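Local coordinates for protein methyl-coenzyme M reductase gamma subunit (Methermicoccus shengliensis DSM 18856, PDB 7NKG) that forms the gamma subunit of methyl-coenzyme M reductase, the factor 430 enzyme that reduces methyl-coenzyme M with coenzyme B to release methane, at residues Arg19-Gly24 with Arg212-Arg217; Gly42-Gly47 with Ala126-Val131. One frame throughout, in Å; residues are numbered along the deposited sequence.

Interaction 1. Residues Arg19-Gly24 with Arg212-Arg217; sequences RKHMSG and RTTIYR
The methyl group of Thr214 sits on one face of the His21 imidazole, a CH-pi contact with CG2 3.5 Å from the ring centroid and 17° off the ring normal. The methyl is displaced toward the rim: His21 CE1, at 3.4 Å, is the ring atom nearest to Thr214 CG2, with ND1 close behind. The two side chains approach from opposite directions. In Thr214 the hydroxyl lies between the backbone N and the carbonyl carbon (chi1 62°), which turns CG2 beside the N and out toward the ring, while OG1 hydrogen-bonds to Thr98 OG1.

The contact joins the last turn of helix 13-23 to the loop that follows helix 206-212. Thr213 is the first residue of that loop to leave helical geometry and makes an ST turn, its OG1 accepting from Ile215 N at 3.0 Å and 165°; Ala95 O is a further partner of this hydroxyl.

Water supplies the polar link. It lies at the edge of the imidazole, in its plane, 2.8 Å from His21 NE2, and donates to Arg212 O at 2.7 Å, so the ring is met on a face by a methyl and at its edge by this bridge. The Arg212 guanidinium forms salt bridges with Glu208, Glu142 and Glu27.

Within the helix, Arg19 O accepts from two donors that reach it from opposite faces of the carbonyl plane: Ser23 N at 2.9 Å, and Ser23 OG at 2.8 Å, whose approach is tilted from that plane.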
loop_
_atom_site.group_PDB
_atom_site.type_symbol
_atom_site.label_atom_id
_atom_site.label_comp_id
_atom_site.label_asym_id
_atom_site.label_seq_id
_atom_site.Cartn_x
_atom_site.Cartn_y
_atom_site.Cartn_z
ATOM N N ARG C 19 -29.339 21.476 -33.572
ATOM C CA ARG C 19 -30.299 20.471 -34.052
ATOM C C ARG C 19 -30.003 20.072 -35.504
ATOM O O ARG C 19 -30.212 18.916 -35.864
ATOM C CB ARG C 19 -31.739 20.959 -33.890
ATOM C CG ARG C 19 -32.150 21.067 -32.421
ATOM C CD ARG C 19 -33.648 21.269 -32.271
ATOM N NE ARG C 19 -34.048 22.637 -32.622
ATOM C CZ ARG C 19 -33.969 23.691 -31.812
ATOM N NH1 ARG C 19 -33.511 23.554 -30.571
ATOM N NH2 ARG C 19 -34.350 24.892 -32.234
ATOM N N LYS C 20 -29.494 20.999 -36.336
ATOM C CA LYS C 20 -29.085 20.660 -37.705
ATOM C C LYS C 20 -27.943 19.632 -37.668
ATOM O O LYS C 20 -28.012 18.628 -38.363
ATOM C CB LYS C 20 -28.611 21.909 -38.478
ATOM C CG LYS C 20 -29.744 22.779 -38.998
ATOM C CD LYS C 20 -29.214 24.007 -39.729
ATOM C CE LYS C 20 -30.343 24.733 -40.426
ATOM N NZ LYS C 20 -29.861 25.975 -41.091
ATOM N N HIS C 21 -26.910 19.873 -36.848
ATOM C CA HIS C 21 -25.777 18.954 -36.750
ATOM C C HIS C 21 -26.230 17.612 -36.190
ATOM O O HIS C 21 -25.837 16.576 -36.711
ATOM C CB HIS C 21 -24.649 19.544 -35.881
ATOM C CG HIS C 21 -23.949 20.722 -36.504
ATOM N ND1 HIS C 21 -22.659 21.073 -36.129
ATOM C CD2 HIS C 21 -24.374 21.584 -37.460
ATOM C CE1 HIS C 21 -22.353 22.148 -36.841
ATOM N NE2 HIS C 21 -23.353 22.486 -37.666
ATOM N N MET C 22 -27.079 17.622 -35.145
ATOM C CA MET C 22 -27.576 16.378 -34.566
ATOM C C MET C 22 -28.381 15.571 -35.586
ATOM O O MET C 22 -28.103 14.396 -35.773
ATOM C CB MET C 22 -28.447 16.676 -33.339
ATOM C CG MET C 22 -27.637 17.129 -32.133
ATOM S SD MET C 22 -28.661 17.891 -30.870
ATOM C CE MET C 22 -28.355 16.792 -29.504
ATOM N N SER C 23 -29.329 16.206 -36.292
ATOM C CA SER C 23 -30.178 15.517 -37.256
ATOM C C SER C 23 -29.510 15.216 -38.606
ATOM O O SER C 23 -30.127 14.556 -39.438
ATOM C CB SER C 23 -31.437 16.337 -37.509
ATOM O OG SER C 23 -31.123 17.549 -38.178
ATOM N N GLY C 24 -28.313 15.747 -38.843
ATOM C CA GLY C 24 -27.645 15.575 -40.124
ATOM C C GLY C 24 -28.189 16.478 -41.221
ATOM O O GLY C 24 -27.844 16.267 -42.382
ATOM N N ARG C 212 -23.928 30.356 -38.661
ATOM C CA ARG C 212 -23.909 28.892 -38.753
ATOM C C ARG C 212 -23.348 28.192 -37.510
ATOM O O ARG C 212 -23.451 26.961 -37.423
ATOM C CB ARG C 212 -23.061 28.472 -39.960
ATOM C CG ARG C 212 -23.652 28.884 -41.306
ATOM C CD ARG C 212 -22.833 28.253 -42.405
ATOM N NE ARG C 212 -23.272 28.599 -43.762
ATOM C CZ ARG C 212 -24.277 28.022 -44.424
ATOM N NH1 ARG C 212 -25.008 27.074 -43.848
ATOM N NH2 ARG C 212 -24.570 28.404 -45.663
ATOM N N THR C 213 -22.749 28.930 -36.562
ATOM C CA THR C 213 -22.095 28.293 -35.429
ATOM C C THR C 213 -23.014 27.662 -34.381
ATOM O O THR C 213 -24.098 28.176 -34.086
ATOM C CB THR C 213 -21.105 29.246 -34.733
ATOM O OG1 THR C 213 -20.318 28.491 -33.800
ATOM C CG2 THR C 213 -21.803 30.423 -34.025
ATOM N N THR C 214 -22.528 26.531 -33.819
ATOM C CA THR C 214 -23.140 25.828 -32.702
ATOM C C THR C 214 -22.502 26.292 -31.368
ATOM O O THR C 214 -22.820 25.696 -30.356
ATOM C CB THR C 214 -22.971 24.300 -32.875
ATOM O OG1 THR C 214 -21.575 23.969 -32.874
ATOM C CG2 THR C 214 -23.668 23.772 -34.133
ATOM N N ILE C 215 -21.618 27.325 -31.342
ATOM C CA ILE C 215 -21.052 27.811 -30.080
ATOM C C ILE C 215 -21.790 29.088 -29.675
ATOM O O ILE C 215 -22.098 29.923 -30.532
ATOM C CB ILE C 215 -19.503 28.094 -30.156
ATOM C CG1 ILE C 215 -18.881 28.075 -28.728
ATOM C CG2 ILE C 215 -19.171 29.443 -30.875
ATOM C CD1 ILE C 215 -17.359 28.089 -28.679
ATOM N N TYR C 216 -22.025 29.260 -28.378
ATOM C CA TYR C 216 -22.600 30.505 -27.870
ATOM C C TYR C 216 -21.434 31.461 -27.589
ATOM O O TYR C 216 -20.349 31.024 -27.201
ATOM C CB TYR C 216 -23.364 30.273 -26.554
ATOM C CG TYR C 216 -24.663 29.512 -26.719
ATOM C CD1 TYR C 216 -25.802 30.140 -27.200
ATOM C CD2 TYR C 216 -24.760 28.178 -26.354
ATOM C CE1 TYR C 216 -27.012 29.464 -27.301
ATOM C CE2 TYR C 216 -25.956 27.481 -26.482
ATOM C CZ TYR C 216 -27.081 28.127 -26.965
ATOM O OH TYR C 216 -28.261 27.429 -27.117
ATOM N N ARG C 217 -21.659 32.769 -27.779
ATOM C CA ARG C 217 -20.657 33.791 -27.455
ATOM C C ARG C 217 -21.400 35.048 -27.037
ATOM O O ARG C 217 -22.392 35.418 -27.680
ATOM C CB ARG C 217 -19.744 34.110 -28.652
ATOM C CG ARG C 217 -18.519 33.201 -28.793
ATOM C CD ARG C 217 -17.494 33.737 -29.806
ATOM N NE ARG C 217 -16.908 35.021 -29.408
ATOM C CZ ARG C 217 -15.852 35.183 -28.604
ATOM N NH1 ARG C 217 -15.245 34.130 -28.063
ATOM N NH2 ARG C 217 -15.401 36.401 -28.329
HETATM O O HOH W 1 -23.776 24.858 -39.032
#

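Interaction 2. Residues Gly42-Gly47 with Ala126-Val131; sequences GHRAPG and ARERDV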
loop_
_atom_site.group_PDB
_atom_site.type_symbol
_atom_site.label_atom_id
_atom_site.label_comp_id
_atom_site.label_asym_id
_atom_site.label_seq_id
_atom_site.Cartn_x
_atom_site.Cartn_y
_atom_site.Cartn_z
ATOM N N GLY C 42 -3.963 10.384 -44.029
ATOM C CA GLY C 42 -2.653 9.780 -43.793
ATOM C C GLY C 42 -2.604 8.339 -43.325
ATOM O O GLY C 42 -1.593 7.927 -42.751
ATOM N N HIS C 43 -3.646 7.547 -43.600
ATOM C CA HIS C 43 -3.696 6.145 -43.159
ATOM C C HIS C 43 -3.137 5.178 -44.196
ATOM O O HIS C 43 -2.660 4.098 -43.832
ATOM C CB HIS C 43 -5.136 5.753 -42.835
ATOM C CG HIS C 43 -5.766 6.645 -41.811
ATOM N ND1 HIS C 43 -5.086 7.002 -40.659
ATOM C CD2 HIS C 43 -6.991 7.218 -41.791
ATOM C CE1 HIS C 43 -5.906 7.796 -39.991
ATOM N NE2 HIS C 43 -7.072 7.930 -40.613
ATOM N N ARG C 44 -3.259 5.520 -45.478
ATOM C CA ARG C 44 -2.766 4.668 -46.568
ATOM C C ARG C 44 -2.537 5.518 -47.826
ATOM O O ARG C 44 -3.008 6.663 -47.893
ATOM C CB ARG C 44 -3.752 3.504 -46.863
ATOM C CG ARG C 44 -5.031 3.958 -47.544
ATOM C CD ARG C 44 -6.024 2.839 -47.782
ATOM N NE ARG C 44 -6.963 3.188 -48.846
ATOM C CZ ARG C 44 -7.968 4.051 -48.728
ATOM N NH1 ARG C 44 -8.201 4.655 -47.568
ATOM N NH2 ARG C 44 -8.749 4.315 -49.771
ATOM N N ALA C 45 -1.845 4.955 -48.836
ATOM C CA ALA C 45 -1.579 5.693 -50.061
ATOM C C ALA C 45 -2.887 6.013 -50.802
ATOM O O ALA C 45 -3.718 5.114 -50.936
ATOM C CB ALA C 45 -0.674 4.876 -50.966
ATOM N N PRO C 46 -3.112 7.253 -51.301
ATOM C CA PRO C 46 -4.351 7.518 -52.062
ATOM C C PRO C 46 -4.520 6.574 -53.254
ATOM O O PRO C 46 -3.539 6.264 -53.934
ATOM C CB PRO C 46 -4.186 8.970 -52.527
ATOM C CG PRO C 46 -3.210 9.551 -51.586
ATOM C CD PRO C 46 -2.264 8.457 -51.233
ATOM N N GLY C 47 -5.738 6.090 -53.453
ATOM C CA GLY C 47 -6.042 5.162 -54.532
ATOM C C GLY C 47 -5.836 3.705 -54.169
ATOM O O GLY C 47 -6.362 2.837 -54.865
ATOM N N ALA C 126 -13.307 4.519 -36.469
ATOM C CA ALA C 126 -14.229 3.561 -37.084
ATOM C C ALA C 126 -13.436 2.696 -38.078
ATOM O O ALA C 126 -12.299 3.037 -38.423
ATOM C CB ALA C 126 -15.379 4.306 -37.809
ATOM N N ARG C 127 -14.041 1.613 -38.608
ATOM C CA ARG C 127 -13.439 0.795 -39.676
ATOM C C ARG C 127 -13.083 1.752 -40.839
ATOM O O ARG C 127 -13.863 2.678 -41.125
ATOM C CB ARG C 127 -14.431 -0.280 -40.115
ATOM C CG ARG C 127 -14.716 -1.313 -39.037
ATOM C CD ARG C 127 -13.638 -2.372 -38.912
ATOM N NE ARG C 127 -14.053 -3.426 -37.988
ATOM C CZ ARG C 127 -13.418 -4.582 -37.825
ATOM N NH1 ARG C 127 -13.886 -5.489 -36.973
ATOM N NH2 ARG C 127 -12.308 -4.844 -38.512
ATOM N N GLU C 128 -11.855 1.668 -41.355
ATOM C CA GLU C 128 -11.335 2.678 -42.268
ATOM C C GLU C 128 -12.318 3.208 -43.350
ATOM O O GLU C 128 -12.523 4.428 -43.396
ATOM C CB GLU C 128 -10.045 2.229 -42.936
ATOM C CG GLU C 128 -9.352 3.388 -43.637
ATOM C CD GLU C 128 -7.998 3.090 -44.236
ATOM O OE1 GLU C 128 -7.526 1.931 -44.139
ATOM O OE2 GLU C 128 -7.396 4.036 -44.790
ATOM N N ARG C 129 -12.944 2.337 -44.186
ATOM C CA ARG C 129 -13.849 2.871 -45.221
ATOM C C ARG C 129 -15.038 3.618 -44.605
ATOM O O ARG C 129 -15.449 4.629 -45.168
ATOM C CB ARG C 129 -14.295 1.820 -46.228
ATOM C CG ARG C 129 -15.321 0.822 -45.743
ATOM C CD ARG C 129 -15.413 -0.336 -46.729
ATOM N NE ARG C 129 -14.159 -1.091 -46.757
ATOM C CZ ARG C 129 -13.743 -1.873 -47.750
ATOM N NH1 ARG C 129 -14.493 -2.041 -48.836
ATOM N NH2 ARG C 129 -12.567 -2.486 -47.671
ATOM N N ASP C 130 -15.531 3.178 -43.423
ATOM C CA ASP C 130 -16.625 3.866 -42.724
ATOM C C ASP C 130 -16.152 5.226 -42.234
ATOM O O ASP C 130 -16.911 6.199 -42.307
ATOM C CB ASP C 130 -17.116 3.070 -41.511
ATOM C CG ASP C 130 -17.453 1.623 -41.767
ATOM O OD1 ASP C 130 -17.774 1.278 -42.937
ATOM O OD2 ASP C 130 -17.405 0.839 -40.814
ATOM N N VAL C 131 -14.920 5.308 -41.701
ATOM C CA VAL C 131 -14.404 6.585 -41.203
ATOM C C VAL C 131 -14.187 7.571 -42.373
ATOM O O VAL C 131 -14.269 8.773 -42.148
ATOM C CB VAL C 131 -13.150 6.438 -40.259
ATOM C CG1 VAL C 131 -11.830 6.664 -41.000
ATOM C CG2 VAL C 131 -13.243 7.374 -39.061
HETATM O O HOH W 2 -4.981 1.995 -43.339
#
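Arg44 and Glu128 form a salt bridge in which a single guanidinium nitrogen does the work: Arg44 NH1 donates to Glu128 OE2 at 3.0 Å through a moderately bent bond. The oxygen lies near the guanidinium plane, at its edge, but the nitrogen meets the carboxylate from above, 62° out of its plane. With the two planes 78° apart, the pair is far from the flat, two-pronged arrangement of arginine and carboxylate. Beyond this bond, NH1 has a second acidic partner in Glu132, NE donates to Ser48 O, and Tyr50 adds a cation-pi contact, so several neighbours fix the rotation of the group.

Carbon atoms also pack against the carboxylate. The extended Arg44 chain passes Glu128 obliquely, its CD 3.5 Å from Glu128 OE2, and His43 CB approaches the same oxygen at 3.4 Å. Glu128 reaches the loop because its CG stands anti to the backbone N (chi1 -167°) and the chain remains straight beyond it.

Here the loop after helix 34-41 meets the junction where strand 122-127, of the four-stranded antiparallel sheet, gives way to helix 128-140. Arg127 occupies the N-cap position, and its carbonyl O accepts from Val131 N at 2.9 Å in the first turn. Glu128, in that same turn, sends its carboxylate outward to the loop.

Solvent makes a second bridge through the other carboxylate oxygen: a water donates to Glu128 OE1 at 2.7 Å and to His43 O at 3.2 Å. The His43 ring is held separately by the neighbouring strand, with NE2 hydrogen-bonded to Tyr85 O and the two rings edge-to-face.

How the interactions relate
Interactions 1 and 2 lie on opposite sides of the centre of the chain, 27 Å apart between centres and about 14 Å between nearest atoms, without touching. Along the sequence, interaction 2 falls wholly between the two segments that interaction 1 brings together, so the wider closure, 19-24 with 212-217, spans the shorter one, 42-47 with 126-131. The gamma subunit lines part of the factor 430 pocket with residues 118-121 and 154-157 and with His159. Strand 122-127, which enters interaction 2, follows the first of these groups directly, yet the His43 side chain remains about 14 Å from the cofactor, too far for direct contact.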